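PDB 6NL1: mitochondrial edited mRNA stability factor 1 from Trypanosoma brucei, which takes part in processing the 5' ends of mitochondrial mRNAs, probably as a Nudix-family enzyme. Local coordinates for residues Thr106-Ala109 / Leu110-Val114; Ala163-Thr166 / Ala167-Asp171. All coordinates share one frame; numbering follows the deposited sequence.

Contact 1 (Thr106-Ala109 / Leu110-Val114)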
# COMPACT_ATOMS: atom_id res chain seq x y z
N THR A 106 -16.58 -9.85 11.28
CA THR A 106 -15.44 -10.68 10.89
C THR A 106 -14.17 -10.34 11.68
O THR A 106 -14.24 -9.75 12.77
CB THR A 106 -15.21 -10.58 9.35
OG1 THR A 106 -14.24 -11.53 8.91
CG2 THR A 106 -14.78 -9.16 8.93
N LYS A 107 -13.01 -10.72 11.14
CA LYS A 107 -11.71 -10.40 11.73
C LYS A 107 -10.86 -9.61 10.75
O LYS A 107 -11.05 -9.71 9.55
CB LYS A 107 -10.96 -11.70 12.08
CG LYS A 107 -11.75 -12.67 12.94
CD LYS A 107 -11.80 -12.22 14.38
CE LYS A 107 -12.32 -13.33 15.28
NZ LYS A 107 -12.36 -12.88 16.71
N ALA A 108 -9.88 -8.86 11.27
CA ALA A 108 -9.04 -8.04 10.41
C ALA A 108 -8.29 -8.87 9.37
O ALA A 108 -7.97 -8.39 8.28
CB ALA A 108 -8.07 -7.21 11.24
N ALA A 109 -8.02 -10.13 9.69
CA ALA A 109 -7.34 -11.02 8.77
C ALA A 109 -8.09 -11.07 7.43
O ALA A 109 -7.47 -11.11 6.37
CB ALA A 109 -7.22 -12.42 9.36
N LEU A 110 -9.41 -11.03 7.48
CA LEU A 110 -10.22 -11.04 6.26
C LEU A 110 -10.62 -9.63 5.81
O LEU A 110 -10.57 -9.31 4.63
CB LEU A 110 -11.46 -11.93 6.45
CG LEU A 110 -11.15 -13.39 6.84
CD1 LEU A 110 -12.41 -14.24 6.92
CD2 LEU A 110 -10.16 -14.01 5.87
N ALA A 111 -11.01 -8.79 6.76
CA ALA A 111 -11.52 -7.46 6.43
C ALA A 111 -10.49 -6.63 5.67
O ALA A 111 -10.85 -5.84 4.79
CB ALA A 111 -11.98 -6.72 7.68
N ARG A 112 -9.21 -6.80 6.00
CA ARG A 112 -8.20 -6.01 5.31
C ARG A 112 -8.15 -6.33 3.81
O ARG A 112 -7.65 -5.54 3.03
CB ARG A 112 -6.83 -6.20 5.95
CG ARG A 112 -6.17 -7.51 5.58
CD ARG A 112 -4.75 -7.51 6.10
NE ARG A 112 -4.75 -7.29 7.53
CZ ARG A 112 -4.46 -8.23 8.42
NH1 ARG A 112 -4.12 -9.45 8.01
NH2 ARG A 112 -4.50 -7.95 9.72
N LYS A 113 -8.69 -7.48 3.42
CA LYS A 113 -8.65 -7.91 2.02
C LYS A 113 -9.68 -7.22 1.14
O LYS A 113 -9.59 -7.26 -0.08
CB LYS A 113 -8.80 -9.43 1.92
CG LYS A 113 -7.65 -10.19 2.61
CD LYS A 113 -7.83 -11.70 2.50
CE LYS A 113 -6.64 -12.46 3.09
NZ LYS A 113 -6.84 -13.93 2.93
N VAL A 114 -10.66 -6.58 1.77
CA VAL A 114 -11.72 -5.90 1.03
C VAL A 114 -11.63 -4.41 1.26
O VAL A 114 -12.49 -3.65 0.83
CB VAL A 114 -13.12 -6.38 1.46
CG1 VAL A 114 -13.25 -7.88 1.22
CG2 VAL A 114 -13.40 -6.03 2.91

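Contact 2 (Ala163-Thr166 / Ala167-Asp171)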
# COMPACT_ATOMS: atom_id res chain seq x y z
N ALA A 163 -5.89 -7.29 25.59
CA ALA A 163 -5.20 -7.10 24.32
C ALA A 163 -5.49 -8.25 23.37
O ALA A 163 -5.71 -9.38 23.80
CB ALA A 163 -3.71 -7.00 24.57
N TYR A 164 -5.50 -7.95 22.07
CA TYR A 164 -5.51 -9.00 21.05
C TYR A 164 -4.09 -9.53 20.90
O TYR A 164 -3.13 -8.79 21.04
CB TYR A 164 -5.98 -8.44 19.70
CG TYR A 164 -7.47 -8.18 19.61
CD1 TYR A 164 -8.38 -9.22 19.45
CD2 TYR A 164 -7.96 -6.88 19.64
CE1 TYR A 164 -9.74 -8.98 19.36
CE2 TYR A 164 -9.32 -6.63 19.54
CZ TYR A 164 -10.20 -7.67 19.40
OH TYR A 164 -11.54 -7.41 19.30
N GLU A 165 -3.96 -10.82 20.61
CA GLU A 165 -2.65 -11.42 20.41
C GLU A 165 -1.96 -10.82 19.19
O GLU A 165 -0.79 -10.46 19.25
CB GLU A 165 -2.78 -12.94 20.22
CG GLU A 165 -3.45 -13.68 21.36
CD GLU A 165 -2.47 -14.17 22.40
OE1 GLU A 165 -1.28 -13.78 22.33
OE2 GLU A 165 -2.89 -14.94 23.28
N THR A 166 -2.70 -10.75 18.08
CA THR A 166 -2.15 -10.23 16.82
C THR A 166 -3.20 -9.41 16.07
O THR A 166 -4.40 -9.53 16.33
CB THR A 166 -1.70 -11.37 15.87
OG1 THR A 166 -2.85 -12.01 15.32
CG2 THR A 166 -0.83 -12.41 16.59
N ALA A 167 -2.74 -8.59 15.13
CA ALA A 167 -3.64 -7.83 14.26
C ALA A 167 -4.70 -8.73 13.61
O ALA A 167 -5.86 -8.35 13.47
CB ALA A 167 -2.86 -7.11 13.18
N ASP A 168 -4.29 -9.92 13.19
CA ASP A 168 -5.22 -10.86 12.55
C ASP A 168 -6.45 -11.15 13.40
O ASP A 168 -7.53 -11.39 12.86
CB ASP A 168 -4.51 -12.17 12.17
CG ASP A 168 -3.72 -12.04 10.88
OD1 ASP A 168 -3.86 -11.01 10.19
OD2 ASP A 168 -2.96 -12.98 10.54
N ASP A 169 -6.29 -11.11 14.72
CA ASP A 169 -7.37 -11.49 15.63
C ASP A 169 -8.38 -10.37 15.89
O ASP A 169 -9.46 -10.61 16.45
CB ASP A 169 -6.80 -11.98 16.97
CG ASP A 169 -5.84 -13.14 16.80
OD1 ASP A 169 -4.65 -12.99 17.18
OD2 ASP A 169 -6.26 -14.20 16.28
N VAL A 170 -8.02 -9.15 15.52
CA VAL A 170 -8.90 -8.01 15.80
C VAL A 170 -10.30 -8.19 15.19
O VAL A 170 -10.44 -8.47 13.99
CB VAL A 170 -8.25 -6.69 15.34
CG1 VAL A 170 -9.23 -5.52 15.52
CG2 VAL A 170 -6.95 -6.45 16.14
N ASP A 171 -11.32 -8.09 16.02
CA ASP A 171 -12.70 -8.12 15.55
C ASP A 171 -13.04 -6.87 14.74
O ASP A 171 -12.83 -5.74 15.20
CB ASP A 171 -13.68 -8.25 16.71
CG ASP A 171 -13.52 -9.55 17.46
OD1 ASP A 171 -13.99 -10.58 16.93
OD2 ASP A 171 -12.93 -9.55 18.55
O HOH W 1 -12.25 -4.98 17.81

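Contact 1 (Thr106-Ala109 / Leu110-Val114)
K107 and L110-A111 meet where strand 100-107 turns into helix 108-111, and backbone hydrogen bonds define the junction. K107 stands at the N-cap, and its carbonyl oxygen accepts twice. The i to i+4 bond from A111 N to K107 O (2.9 Å) has an N-H...O angle of 173°. The i to i+3 bond from L110 N to K107 O (3.0 Å) is more bent, at 141°. The next helical bond, R112 N to A108 O, also measures 3.0 Å.

T106, the preceding strand residue, packs with both branches. Its methyl CG2 lies 3.9 Å from A111 CB, an apolar contact, while the hydroxyl OG1, placed anti to the backbone N (chi1 -171°), makes a van der Waals contact with L110 CB at 3.7 Å.

The third kind of contact is a guanidinium folded over the backbone. With CG between the backbone N and the carbonyl carbon, and a bend at chi3, the R112 chain turns back toward the helix start. A108 O sits over the centre of the guanidinium face, 3.4 Å above its plane, and NH1 reaches within 3.7 Å of A109 CA. Around the rim, NH1 forms a salt bridge with D168 and NH2 donates to Y285 O.

The R112 side chain also touches V288, which binds GDP in another structure of this protein, though no nucleotide is bound here. These partners fix the rotation of the guanidinium, and A108 O probably feels its positive charge as well as its backbone bond.

Contact 2 (Ala163-Thr166 / Ala167-Asp171)
Y164 lies against V170 and D171 across a short 3-10 turn, residues 167-169, through which the loop from strand 132-137 enters strand 171-178. Two successive i to i+3 backbone bonds identify the turn: D169 N to T166 O at 2.9 Å, followed by V170 N to A167 O.

The Y164 side chain can be traced outward along the turn. CB is only loosely approached by V170 CG2, which packs more closely on the ring, 3.7 Å from CD2. That methyl belongs to a residue whose CA sits over the middle of the ring face. The line from V170 CA to the ring centroid, 3.7 Å long, is tilted only 8° from the ring normal, as expected for a CH-pi contact. Along the CD1 side, CE1 comes 3.3 Å from the backbone O of D169. At the tip, OH donates to D171 OD2 over 2.7 Å. This oxygen lies at the ring edge, near the ring plane, and receives the bond on its anti lone pair; the carboxylate and ring planes are 58° apart. The other carboxylate oxygen, D171 OD1, is paired with K107. The ring also has a cation-pi partner in R142.

At the start of the turn, T166 OG1 occupies the position between its backbone N and carbonyl carbon (chi1 73°), from which it donates to D169 OD1 from above the carboxylate plane, at 2.8 Å. T166 N adds a weak bond to that oxygen, so D169 reaches back to both the hydroxyl and the amide of one residue.

One ordered water completes the tyrosine end, donating to Y164 OH at 2.9 Å and to D171 O at 2.8 Å.

Overall arrangement
From the N terminus, the chain runs along strand 100-107 into contact 1 at the start of helix 108-111, continues through helix 120-129 and strand 132-137, and then crosses the partly unmodelled loop to contact 2, just before strand 171-178. Each contact closes only a local turn; the two are in series and neither encloses the other. They nevertheless meet in space, with centres 11 Å apart, because strands 100-107 and 171-178 are antiparallel neighbours in the four-stranded sheet. A probable hydrogen bond from A108 N to V170 O (2.8 Å) and the R112 NH1 to D168 OD1 salt bridge (2.7 Å) tie the region around helix 108-111 to the 3-10 segment 167-169 and the residue that follows it.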